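Local coordinates for esterase (Uncultured bacterium, PDB 5EGN), which degrades N-acyl homoserine lactones, the signals of bacterial quorum sensing, as an esterase of the alpha/beta hydrolase fold, at residues L25-T30 with G241-L246; I51-H56 with N92-M97; I98-N103 with L116-G121; N136-A141 with S173-H178; A182-A185 with V190-W193. The protein carries 2 engineered substitutions. All blocks are in the same frame, centred on the assembly; numbering follows the deposited sequence.

Interaction 1 of 5, residues L25-T30 with G241-L246; sequences LHPFST and GHFYQL
Pro27 and Phe243 mark the nearest approach of the two backbones, with their CA atoms 8.9 Å apart. Pro27 opens a type II beta turn that ends at Thr30. Phe243 is the N-cap residue of the short helix 244-247.

The contact is small, apolar and buried. Pro27 CG meets Phe243 CE1 at 4.1 Å, at the edge of the phenyl ring and near its plane. Phe243 CG lies beside its own backbone N and anti to the carbonyl carbon (chi1 -45°), which brings the end of the ring nearer the proline. His242 CB sits over one face of the same ring, toward the rim. Gln245 adds a looser touch, its NE2 4.5 Å from Pro27 CD; that nitrogen is hydrogen-bonded to Asn92.

Within the turn, Pro27 O accepts a bond from Thr30 OG1 at 2.7 Å. His26 ND1 reaches the same oxygen from the opposite face of the carbonyl plane. Across the way, His242 ND1 bonds to Asp214 and its side chain touches Ser93. This is consistent with the Ser-Asp-His triad of alpha/beta hydrolases.

No hydrogen bond joins the two segments. The polar groups described here are engaged within the turn or with other residues, and what passes between the loops is apolar packing beside the probable active site.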
# COMPACT_ATOMS: atom_id res chain seq x y z
N LEU A 25 9.52 8.33 3.55
CA LEU A 25 8.88 9.61 3.27
C LEU A 25 8.40 9.62 1.82
O LEU A 25 9.21 9.70 0.90
CB LEU A 25 9.86 10.75 3.51
CG LEU A 25 10.51 10.77 4.89
CD1 LEU A 25 11.52 11.90 5.02
CD2 LEU A 25 9.42 10.89 5.93
N HIS A 26 7.08 9.56 1.64
CA HIS A 26 6.48 9.43 0.31
C HIS A 26 6.62 10.70 -0.54
O HIS A 26 6.80 11.78 0.00
CB HIS A 26 5.00 9.06 0.46
CG HIS A 26 4.15 10.18 0.97
ND1 HIS A 26 3.67 11.18 0.16
CD2 HIS A 26 3.70 10.45 2.22
CE1 HIS A 26 2.96 12.03 0.89
NE2 HIS A 26 2.96 11.60 2.14
N PRO A 27 6.52 10.56 -1.87
CA PRO A 27 6.57 11.73 -2.76
C PRO A 27 5.31 12.59 -2.68
O PRO A 27 4.33 12.21 -2.03
CB PRO A 27 6.70 11.10 -4.15
CG PRO A 27 6.09 9.76 -4.02
CD PRO A 27 6.47 9.30 -2.64
N PHE A 28 5.35 13.74 -3.34
CA PHE A 28 4.27 14.71 -3.31
C PHE A 28 2.99 14.16 -3.94
O PHE A 28 3.04 13.40 -4.91
CB PHE A 28 4.71 15.99 -4.03
CG PHE A 28 3.86 17.19 -3.72
CD1 PHE A 28 3.58 17.55 -2.41
CD2 PHE A 28 3.37 17.98 -4.75
CE1 PHE A 28 2.81 18.67 -2.14
CE2 PHE A 28 2.59 19.10 -4.48
CZ PHE A 28 2.31 19.44 -3.17
N SER A 29 1.85 14.52 -3.34
CA SER A 29 0.50 14.14 -3.79
C SER A 29 0.15 12.68 -3.54
O SER A 29 -0.98 12.26 -3.79
CB SER A 29 0.32 14.45 -5.29
OG SER A 29 0.82 13.39 -6.08
N THR A 30 1.10 11.90 -3.04
CA THR A 30 0.85 10.49 -2.73
C THR A 30 0.68 10.29 -1.23
O THR A 30 0.34 11.23 -0.51
CB THR A 30 1.98 9.58 -3.23
OG1 THR A 30 3.15 9.79 -2.43
CG2 THR A 30 2.31 9.88 -4.68
N GLY A 241 11.91 5.89 -13.99
CA GLY A 241 11.58 7.30 -13.90
C GLY A 241 11.63 7.81 -12.47
O GLY A 241 12.68 7.80 -11.83
N HIS A 242 10.48 8.26 -11.95
CA HIS A 242 10.41 8.91 -10.64
C HIS A 242 10.21 7.93 -9.49
O HIS A 242 10.49 8.26 -8.34
CB HIS A 242 9.28 9.95 -10.64
CG HIS A 242 9.47 11.06 -9.66
ND1 HIS A 242 10.57 11.90 -9.70
CD2 HIS A 242 8.71 11.50 -8.64
CE1 HIS A 242 10.48 12.79 -8.74
NE2 HIS A 242 9.35 12.57 -8.08
N PHE A 243 9.73 6.74 -9.80
CA PHE A 243 9.33 5.80 -8.76
C PHE A 243 10.06 4.47 -8.83
O PHE A 243 9.46 3.44 -9.16
CB PHE A 243 7.82 5.58 -8.82
CG PHE A 243 7.03 6.85 -8.98
CD1 PHE A 243 6.75 7.65 -7.89
CD2 PHE A 243 6.57 7.24 -10.23
CE1 PHE A 243 6.03 8.82 -8.04
CE2 PHE A 243 5.84 8.40 -10.39
CZ PHE A 243 5.57 9.20 -9.29
N TYR A 244 11.35 4.48 -8.52
CA TYR A 244 12.17 3.28 -8.51
C TYR A 244 11.60 2.20 -7.59
O TYR A 244 11.69 1.01 -7.89
CB TYR A 244 13.60 3.63 -8.09
CG TYR A 244 14.63 2.54 -8.33
CD1 TYR A 244 14.39 1.51 -9.23
CD2 TYR A 244 15.84 2.54 -7.65
CE1 TYR A 244 15.32 0.52 -9.45
CE2 TYR A 244 16.78 1.55 -7.86
CZ TYR A 244 16.52 0.54 -8.76
OH TYR A 244 17.45 -0.44 -8.97
N GLN A 245 11.00 2.62 -6.48
CA GLN A 245 10.49 1.67 -5.49
C GLN A 245 9.26 0.94 -6.00
O GLN A 245 8.87 -0.09 -5.45
CB GLN A 245 10.17 2.38 -4.17
CG GLN A 245 8.87 3.16 -4.16
CD GLN A 245 9.03 4.59 -4.65
OE1 GLN A 245 9.53 4.82 -5.75
NE2 GLN A 245 8.61 5.54 -3.83
N LEU A 246 8.64 1.46 -7.06
CA LEU A 246 7.48 0.82 -7.66
C LEU A 246 7.80 0.21 -9.02
O LEU A 246 7.26 -0.83 -9.39
CB LEU A 246 6.32 1.81 -7.80
CG LEU A 246 5.47 2.06 -6.55
CD1 LEU A 246 4.30 2.97 -6.89
CD2 LEU A 246 4.98 0.74 -5.98

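Interaction 2 of 5, residues I51-H56 with N92-M97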
# COMPACT_ATOMS: atom_id res chain seq x y z
N ILE A 51 5.54 7.38 6.81
CA ILE A 51 4.74 8.54 7.21
C ILE A 51 3.91 9.18 6.10
O ILE A 51 4.36 9.32 4.96
CB ILE A 51 5.65 9.63 7.84
CG1 ILE A 51 6.31 9.10 9.10
CG2 ILE A 51 4.86 10.88 8.18
CD1 ILE A 51 7.28 10.07 9.74
N ASP A 52 2.68 9.55 6.45
CA ASP A 52 1.85 10.42 5.63
C ASP A 52 2.15 11.88 5.97
O ASP A 52 1.93 12.32 7.10
CB ASP A 52 0.37 10.13 5.86
CG ASP A 52 -0.12 8.93 5.09
OD1 ASP A 52 0.72 8.10 4.67
OD2 ASP A 52 -1.35 8.80 4.92
N HIS A 53 2.67 12.62 4.99
CA HIS A 53 2.93 14.05 5.18
C HIS A 53 1.62 14.77 5.46
O HIS A 53 0.55 14.27 5.13
CB HIS A 53 3.60 14.65 3.94
CG HIS A 53 4.84 13.92 3.51
ND1 HIS A 53 5.65 13.24 4.39
CD2 HIS A 53 5.39 13.76 2.29
CE1 HIS A 53 6.66 12.70 3.73
NE2 HIS A 53 6.53 13.00 2.45
N ARG A 54 1.71 15.95 6.06
CA ARG A 54 0.52 16.77 6.27
C ARG A 54 -0.04 17.18 4.92
O ARG A 54 0.71 17.50 4.00
CB ARG A 54 0.84 18.00 7.13
CG ARG A 54 1.91 18.91 6.57
CD ARG A 54 1.99 20.21 7.37
NE ARG A 54 2.24 19.95 8.78
CZ ARG A 54 2.24 20.89 9.72
NH1 ARG A 54 2.01 22.16 9.40
NH2 ARG A 54 2.48 20.57 10.98
N GLY A 55 -1.36 17.15 4.80
CA GLY A 55 -2.00 17.46 3.53
C GLY A 55 -2.10 16.25 2.62
O GLY A 55 -2.60 16.35 1.50
N HIS A 56 -1.62 15.11 3.11
CA HIS A 56 -1.61 13.89 2.32
C HIS A 56 -2.26 12.72 3.05
O HIS A 56 -2.12 12.58 4.27
CB HIS A 56 -0.19 13.50 1.93
CG HIS A 56 0.50 14.51 1.07
ND1 HIS A 56 1.05 15.67 1.57
CD2 HIS A 56 0.73 14.54 -0.27
CE1 HIS A 56 1.59 16.37 0.59
NE2 HIS A 56 1.41 15.71 -0.54
N ASN A 92 11.53 10.32 -1.11
CA ASN A 92 11.17 10.36 -2.52
C ASN A 92 10.61 11.72 -2.91
O ASN A 92 9.64 12.18 -2.32
CB ASN A 92 10.17 9.25 -2.84
CG ASN A 92 9.97 9.05 -4.33
OD1 ASN A 92 8.94 8.54 -4.76
ND2 ASN A 92 10.97 9.43 -5.11
N SER A 93 11.23 12.35 -3.91
CA SER A 93 10.88 13.71 -4.32
C SER A 93 10.90 14.68 -3.14
O SER A 93 11.96 15.03 -2.63
CB SER A 93 9.50 13.74 -4.99
OG SER A 93 9.06 15.07 -5.20
N ILE A 94 9.71 15.09 -2.71
CA ILE A 94 9.57 16.01 -1.60
C ILE A 94 10.02 15.34 -0.30
O ILE A 94 10.44 16.02 0.64
CB ILE A 94 8.11 16.51 -1.46
CG1 ILE A 94 8.05 17.71 -0.51
CG2 ILE A 94 7.19 15.39 -0.98
CD1 ILE A 94 6.66 18.27 -0.34
N GLY A 95 9.97 14.02 -0.26
CA GLY A 95 10.45 13.27 0.88
C GLY A 95 11.95 13.45 1.03
O GLY A 95 12.47 13.52 2.15
N GLY A 96 12.64 13.52 -0.10
CA GLY A 96 14.07 13.78 -0.11
C GLY A 96 14.36 15.17 0.43
O GLY A 96 15.32 15.36 1.18
N MET A 97 13.53 16.13 0.04
CA MET A 97 13.61 17.49 0.56
C MET A 97 13.48 17.49 2.08
O MET A 97 14.28 18.11 2.78
CB MET A 97 12.52 18.37 -0.04
CG MET A 97 12.53 18.45 -1.55
SD MET A 97 11.30 19.61 -2.17
CE MET A 97 11.48 19.38 -3.93
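His53 and Ile94 make the close part of this buried contact. His53 CD2 lies 4.1 Å from Ile94 CG2, and the two side chains run past each other in opposite directions. Ile94 carries CG1 anti to its backbone N (chi1 -167°); this leaves CG2, set between N and the carbonyl carbon, as the branch that meets the imidazole. Next to it, His53 NE2 stands 4.2 Å from Gly95 CA. A CB on Gly95 would clash with Asn92 N, so the tight turn itself favours glycine; its CA is what the imidazole meets.

The other end is looser. His56 turns toward the helix, but its CE1 stays 5.5 Å from Ile94 CD1. Its ND1 bonds instead to Arg54 O at 3.1 Å, from above the carbonyl plane. The arginine side chain leads elsewhere, to a salt bridge with Asp74. No solvent side appears among the touching residues, since His53, Ile94 and Gly95 are all buried.

The segment 92-97 fits the nucleophile elbow of alpha/beta hydrolases. Gly91, Ser93 and Gly95 match GxSxG, and Ser93, the probable nucleophile, has a positive phi (53°) between strand 87-92 and helix 94-105.

The polar end of His53 is satisfied by a third party: NE2 is hydrogen-bonded to His26 O, and the His53 ring stacks on that of His26. A carbonyl can only accept, which implies that NE2 carries the proton. The ring thus touches the elbow by van der Waals contact alone, while its polar bond goes to the loop after strand 21-25.

Interaction 3 of 5, residues I98-N103 with L116-G121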
# COMPACT_ATOMS: atom_id res chain seq x y z
N ILE A 98 12.47 16.77 2.57
CA ILE A 98 12.20 16.67 4.00
C ILE A 98 13.39 16.06 4.74
O ILE A 98 13.78 16.54 5.80
CB ILE A 98 10.94 15.83 4.26
CG1 ILE A 98 9.71 16.52 3.67
CG2 ILE A 98 10.74 15.61 5.75
CD1 ILE A 98 8.46 15.67 3.66
N ALA A 99 13.96 15.01 4.16
CA ALA A 99 15.12 14.35 4.75
C ALA A 99 16.33 15.28 4.81
O ALA A 99 17.05 15.31 5.82
CB ALA A 99 15.47 13.09 3.96
N MET A 100 16.56 16.04 3.75
CA MET A 100 17.69 16.98 3.70
C MET A 100 17.53 18.10 4.73
O MET A 100 18.47 18.42 5.47
CB MET A 100 17.84 17.56 2.29
CG MET A 100 18.42 16.58 1.28
SD MET A 100 18.79 17.30 -0.33
CE MET A 100 17.16 17.40 -1.05
N GLN A 101 16.33 18.67 4.78
CA GLN A 101 16.00 19.68 5.78
C GLN A 101 16.20 19.11 7.18
O GLN A 101 16.64 19.81 8.10
CB GLN A 101 14.55 20.15 5.61
CG GLN A 101 14.25 21.45 6.32
CD GLN A 101 15.06 22.61 5.78
OE1 GLN A 101 15.00 22.91 4.59
NE2 GLN A 101 15.83 23.24 6.65
N LEU A 102 15.88 17.83 7.34
CA LEU A 102 16.05 17.14 8.61
C LEU A 102 17.53 17.01 8.96
O LEU A 102 17.91 17.10 10.13
CB LEU A 102 15.39 15.76 8.56
CG LEU A 102 15.13 15.04 9.88
CD1 LEU A 102 13.90 14.16 9.75
CD2 LEU A 102 16.32 14.20 10.30
N ASN A 103 18.37 16.81 7.95
CA ASN A 103 19.82 16.79 8.15
C ASN A 103 20.34 18.16 8.55
O ASN A 103 21.31 18.28 9.30
CB ASN A 103 20.54 16.30 6.89
CG ASN A 103 20.70 14.80 6.85
OD1 ASN A 103 21.79 14.27 7.07
ND2 ASN A 103 19.61 14.09 6.58
N LEU A 116 15.82 9.48 -3.11
CA LEU A 116 15.33 8.95 -4.38
C LEU A 116 14.60 10.01 -5.20
O LEU A 116 13.55 10.51 -4.79
CB LEU A 116 14.40 7.76 -4.15
CG LEU A 116 13.85 7.16 -5.44
CD1 LEU A 116 14.93 6.36 -6.15
CD2 LEU A 116 12.62 6.32 -5.19
N SER A 117 15.16 10.32 -6.36
CA SER A 117 14.53 11.21 -7.34
C SER A 117 14.10 12.55 -6.73
O SER A 117 12.92 12.88 -6.73
CB SER A 117 13.32 10.53 -7.98
OG SER A 117 13.69 9.29 -8.56
N SER A 118 15.07 13.31 -6.23
CA SER A 118 14.76 14.60 -5.62
C SER A 118 15.68 15.70 -6.14
O SER A 118 16.47 15.48 -7.06
CB SER A 118 14.86 14.51 -4.10
OG SER A 118 14.30 15.65 -3.48
N GLY A 119 15.57 16.88 -5.54
CA GLY A 119 16.35 18.03 -5.95
C GLY A 119 16.07 19.23 -5.06
O GLY A 119 15.33 19.13 -4.08
N THR A 120 16.66 20.37 -5.41
CA THR A 120 16.41 21.60 -4.68
C THR A 120 16.31 22.77 -5.65
O THR A 120 16.89 22.73 -6.74
CB THR A 120 17.50 21.88 -3.62
OG1 THR A 120 17.10 22.98 -2.79
CG2 THR A 120 18.83 22.20 -4.28
N GLY A 121 15.58 23.81 -5.26
CA GLY A 121 15.28 24.91 -6.16
C GLY A 121 14.53 24.37 -7.37
O GLY A 121 14.82 24.73 -8.51
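Met100 CE is the atom that reaches across from helix 94-105. It lies 3.9 Å from Gly119 O and 4.1 Å from Ser118 OG, so a single methyl group meets two oxygens of the loop. No hydrogen bond joins the segments. The methionine chain is extended as far as the sulfur and then bends (chi3 -77°), which turns the methyl to the loop.

Ser118 is placed by bonds outside the contact: its OG is hydrogen-bonded to Ser93 O, at the probable nucleophile elbow, and its N to Asn222 OD1. The helix has an internal bond of its own, apart from the contact: Asn103 ND2 bonds back to Ala99 O at 2.9 Å along a nearly straight line (171°). That oxygen also accepts from Asn103 N, the two donors coming from opposite faces of its plane.

This is plain packing between the helix that follows the elbow and the loop that follows strand 110-116. Trp193 also packs directly against Met100, and Leu225 of helix 219-228 touches both Met100 and Ser118. Helix 68-81 lies against Ile98, Gln101 and Leu102, and Phe89 of strand 87-92 touches Ala99 and Leu102.

Interaction 4 of 5, residues N136-A141 with S173-H178; sequences NDYIGA and SNFPKH
Tyr138 and Lys177 meet in the helical cap, the insert between strands 110-116 and 206-211 that in many alpha/beta hydrolases covers the active site. Each stands at the start of a helix, 138-146 and 177-185.

The lysine chain runs along one face of the tyrosine side chain, in the opposite direction. Lys177 CD sits over the centre, 3.6 Å from the Tyr138 ring centroid, as a CH-pi contact. CE follows over the CD1 side, 3.5 Å from Tyr138 CD1. The chain bends at chi2, chi3 and chi4, and this carries NZ toward the CB end of the ring. NZ makes an off-centre cation-pi contact, 4.5 Å from the Tyr138 centroid and 32° off the normal. Its ion pair with Asp181 is long and weak.

The far end of the tyrosine meets Phe175. Tyr138 OH lies in the plane of that ring, at its edge, 3.1 Å from Phe175 CE2. With an alanine here the lysine chain would probably lose the face it lies on and be freer to turn, and Phe175 would lose its neighbour.

Phe180 and Phe169 also pack on Tyr138. Phe175 leads inward, edge-to-face with Phe28 of the loop between strand 21-25 and helix 36-39.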
# COMPACT_ATOMS: atom_id res chain seq x y z
N ASN A 136 -3.58 27.28 -15.17
CA ASN A 136 -4.61 27.26 -16.20
C ASN A 136 -5.46 25.99 -16.12
O ASN A 136 -6.69 26.05 -16.14
CB ASN A 136 -3.97 27.39 -17.58
CG ASN A 136 -4.95 27.17 -18.71
OD1 ASN A 136 -5.15 26.05 -19.17
ND2 ASN A 136 -5.56 28.26 -19.18
N ASP A 137 -4.79 24.85 -16.02
CA ASP A 137 -5.47 23.57 -15.89
C ASP A 137 -4.66 22.67 -14.96
O ASP A 137 -3.69 22.05 -15.38
CB ASP A 137 -5.65 22.92 -17.26
CG ASP A 137 -6.65 21.77 -17.22
OD1 ASP A 137 -7.11 21.40 -16.12
OD2 ASP A 137 -6.96 21.23 -18.30
N TYR A 138 -5.08 22.61 -13.70
CA TYR A 138 -4.34 21.88 -12.68
C TYR A 138 -4.16 20.40 -13.00
O TYR A 138 -3.03 19.91 -13.11
CB TYR A 138 -5.03 22.04 -11.33
CG TYR A 138 -4.61 21.02 -10.29
CD1 TYR A 138 -3.36 21.10 -9.69
CD2 TYR A 138 -5.46 20.00 -9.90
CE1 TYR A 138 -2.96 20.17 -8.74
CE2 TYR A 138 -5.08 19.07 -8.95
CZ TYR A 138 -3.83 19.16 -8.37
OH TYR A 138 -3.45 18.24 -7.42
N ILE A 139 -5.28 19.69 -13.14
CA ILE A 139 -5.27 18.24 -13.35
C ILE A 139 -4.58 17.86 -14.66
O ILE A 139 -3.82 16.89 -14.71
CB ILE A 139 -6.71 17.70 -13.34
CG1 ILE A 139 -7.32 17.87 -11.95
CG2 ILE A 139 -6.74 16.23 -13.75
CD1 ILE A 139 -8.83 17.70 -11.90
N GLY A 140 -4.84 18.64 -15.71
CA GLY A 140 -4.23 18.41 -17.01
C GLY A 140 -2.72 18.57 -16.96
O GLY A 140 -1.97 17.70 -17.41
N ALA A 141 -2.27 19.70 -16.40
CA ALA A 141 -0.85 19.96 -16.24
C ALA A 141 -0.17 18.87 -15.41
O ALA A 141 0.92 18.41 -15.75
CB ALA A 141 -0.63 21.32 -15.60
N SER A 173 -9.83 13.33 -1.15
CA SER A 173 -9.72 12.66 0.14
C SER A 173 -8.26 12.38 0.48
O SER A 173 -7.87 12.34 1.65
CB SER A 173 -10.52 11.36 0.14
OG SER A 173 -11.70 11.50 -0.62
N ASN A 174 -7.45 12.17 -0.55
CA ASN A 174 -6.03 11.89 -0.37
C ASN A 174 -5.19 13.15 -0.53
O ASN A 174 -4.27 13.40 0.26
CB ASN A 174 -5.57 10.83 -1.38
CG ASN A 174 -4.07 10.60 -1.34
OD1 ASN A 174 -3.55 9.93 -0.45
ND2 ASN A 174 -3.36 11.15 -2.33
N PHE A 175 -5.51 13.95 -1.54
CA PHE A 175 -4.75 15.15 -1.85
C PHE A 175 -5.68 16.24 -2.36
O PHE A 175 -5.95 16.32 -3.56
CB PHE A 175 -3.67 14.83 -2.88
CG PHE A 175 -2.77 15.99 -3.20
CD1 PHE A 175 -1.84 16.44 -2.28
CD2 PHE A 175 -2.83 16.61 -4.44
CE1 PHE A 175 -1.00 17.50 -2.57
CE2 PHE A 175 -1.99 17.67 -4.74
CZ PHE A 175 -1.08 18.11 -3.80
N PRO A 176 -6.18 17.08 -1.45
CA PRO A 176 -7.09 18.16 -1.84
C PRO A 176 -6.35 19.29 -2.54
O PRO A 176 -5.14 19.40 -2.43
CB PRO A 176 -7.68 18.62 -0.51
CG PRO A 176 -6.63 18.31 0.48
CD PRO A 176 -5.93 17.07 0.00
N LYS A 177 -7.10 20.13 -3.26
CA LYS A 177 -6.51 21.17 -4.09
C LYS A 177 -5.84 22.27 -3.28
O LYS A 177 -4.82 22.85 -3.70
CB LYS A 177 -7.59 21.77 -4.99
CG LYS A 177 -7.05 22.68 -6.07
CD LYS A 177 -5.93 22.03 -6.85
CE LYS A 177 -4.97 23.10 -7.32
NZ LYS A 177 -5.66 24.19 -8.07
N HIS A 178 -6.40 22.56 -2.11
CA HIS A 178 -5.90 23.64 -1.28
C HIS A 178 -4.52 23.32 -0.70
O HIS A 178 -3.75 24.22 -0.38
CB HIS A 178 -6.88 23.95 -0.14
CG HIS A 178 -6.79 22.99 1.01
ND1 HIS A 178 -7.56 21.85 1.10
CD2 HIS A 178 -6.04 23.02 2.14
CE1 HIS A 178 -7.28 21.22 2.22
NE2 HIS A 178 -6.36 21.91 2.87

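Interaction 5 of 5, residues A182-A185 with V190-W193; sequences AATA and VFAW
Thr184 and Phe191 join the end of helix 177-185 to the chain that turns back after it, within the helical cap of the alpha/beta hydrolase fold. The two backbones run close, with Thr184 CA and Phe191 CA 6.1 Å apart.

The apolar contacts come first. Thr184 CG2 lies at the edge of the Phe191 ring, near its plane, 3.5 Å from both CD2 and CE2. The two side chains lie side by side and point the same way. Deeper in, Ala183 CB faces Val190 CG1 at 4.5 Å. These small groups are buried, and Val190 goes on to touch Ile94 and Met97 of helix 94-105.

The polar contacts lie apart from the ring. Thr184 keeps OG1 between its backbone N and carbonyl carbon (chi1 58°). There it is hydrogen-bonded to Asp181 O and Phe180 O, which must share its one proton, leaving the methyl for the phenylalanine. No direct hydrogen bond crosses between the segments. Backbone bonds tie Phe191 to Gly123 and Trp193 to Gly121.

One water lies between the segments, 3.1 Å from Ala183 O, one of several acceptors competing for its protons; it takes a weak bond from Ala192 N at 2.8 Å.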
# COMPACT_ATOMS: atom_id res chain seq x y z
N ALA A 182 -1.48 25.74 -1.31
CA ALA A 182 -0.75 26.22 -0.14
C ALA A 182 0.73 25.87 -0.22
O ALA A 182 1.59 26.70 0.10
CB ALA A 182 -1.35 25.66 1.13
N ALA A 183 1.03 24.65 -0.64
CA ALA A 183 2.41 24.20 -0.79
C ALA A 183 3.15 25.02 -1.85
O ALA A 183 4.31 25.38 -1.67
CB ALA A 183 2.47 22.72 -1.12
N THR A 184 2.46 25.29 -2.96
CA THR A 184 3.04 26.10 -4.03
C THR A 184 3.24 27.54 -3.59
O THR A 184 4.17 28.22 -4.03
CB THR A 184 2.16 26.09 -5.29
OG1 THR A 184 0.85 26.57 -4.97
CG2 THR A 184 2.05 24.68 -5.86
N ALA A 185 2.36 28.01 -2.71
CA ALA A 185 2.37 29.41 -2.27
C ALA A 185 3.42 29.68 -1.19
O ALA A 185 3.86 30.82 -1.02
CB ALA A 185 0.99 29.81 -1.77
N VAL A 190 7.27 22.97 -1.70
CA VAL A 190 7.91 21.96 -2.54
C VAL A 190 8.63 22.57 -3.75
O VAL A 190 9.66 22.06 -4.18
CB VAL A 190 6.88 20.90 -3.03
CG1 VAL A 190 5.78 21.55 -3.86
CG2 VAL A 190 7.58 19.80 -3.81
N PHE A 191 8.10 23.67 -4.27
CA PHE A 191 8.68 24.29 -5.46
C PHE A 191 9.72 25.36 -5.13
O PHE A 191 10.67 25.56 -5.89
CB PHE A 191 7.57 24.91 -6.32
CG PHE A 191 6.71 23.90 -7.02
CD1 PHE A 191 7.22 23.11 -8.04
CD2 PHE A 191 5.37 23.75 -6.68
CE1 PHE A 191 6.43 22.18 -8.68
CE2 PHE A 191 4.57 22.82 -7.33
CZ PHE A 191 5.10 22.04 -8.33
N ALA A 192 9.54 26.04 -4.01
CA ALA A 192 10.36 27.20 -3.69
C ALA A 192 11.54 26.87 -2.77
O ALA A 192 12.51 27.63 -2.70
CB ALA A 192 9.50 28.29 -3.06
N TRP A 193 11.44 25.75 -2.07
CA TRP A 193 12.49 25.31 -1.15
C TRP A 193 13.83 25.17 -1.86
O TRP A 193 13.96 24.44 -2.84
CB TRP A 193 12.10 23.98 -0.50
CG TRP A 193 13.09 23.44 0.48
CD1 TRP A 193 13.29 23.86 1.76
CD2 TRP A 193 14.01 22.36 0.26
NE1 TRP A 193 14.28 23.12 2.36
CE2 TRP A 193 14.74 22.19 1.46
CE3 TRP A 193 14.29 21.53 -0.82
CZ2 TRP A 193 15.72 21.22 1.60
CZ3 TRP A 193 15.27 20.57 -0.68
CH2 TRP A 193 15.97 20.42 0.51
O HOH W 1 6.80 26.28 -3.32

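Interactions 1, 2 and 3 lie around the probable active site, where Ser93 and His242 belong to interactions 2 and 1. The centres of interactions 1 and 2 are about 9 Å apart, and those of 2 and 3 about 10 Å. Interaction 3 continues along helix 94-105 from interaction 2. Interactions 4 and 5 lie in the cap and share helix 177-185, with centres about 14 Å apart. Phe28 of interaction 1 is one link to the cap: its CZ is 3.7 Å from Phe175 CZ of interaction 4 and 3.9 Å from Ala183 CB of interaction 5. Another is Ile94 CD1 of interaction 2, 3.8 Å from Val190 CB. Interactions 3 and 4 do not touch.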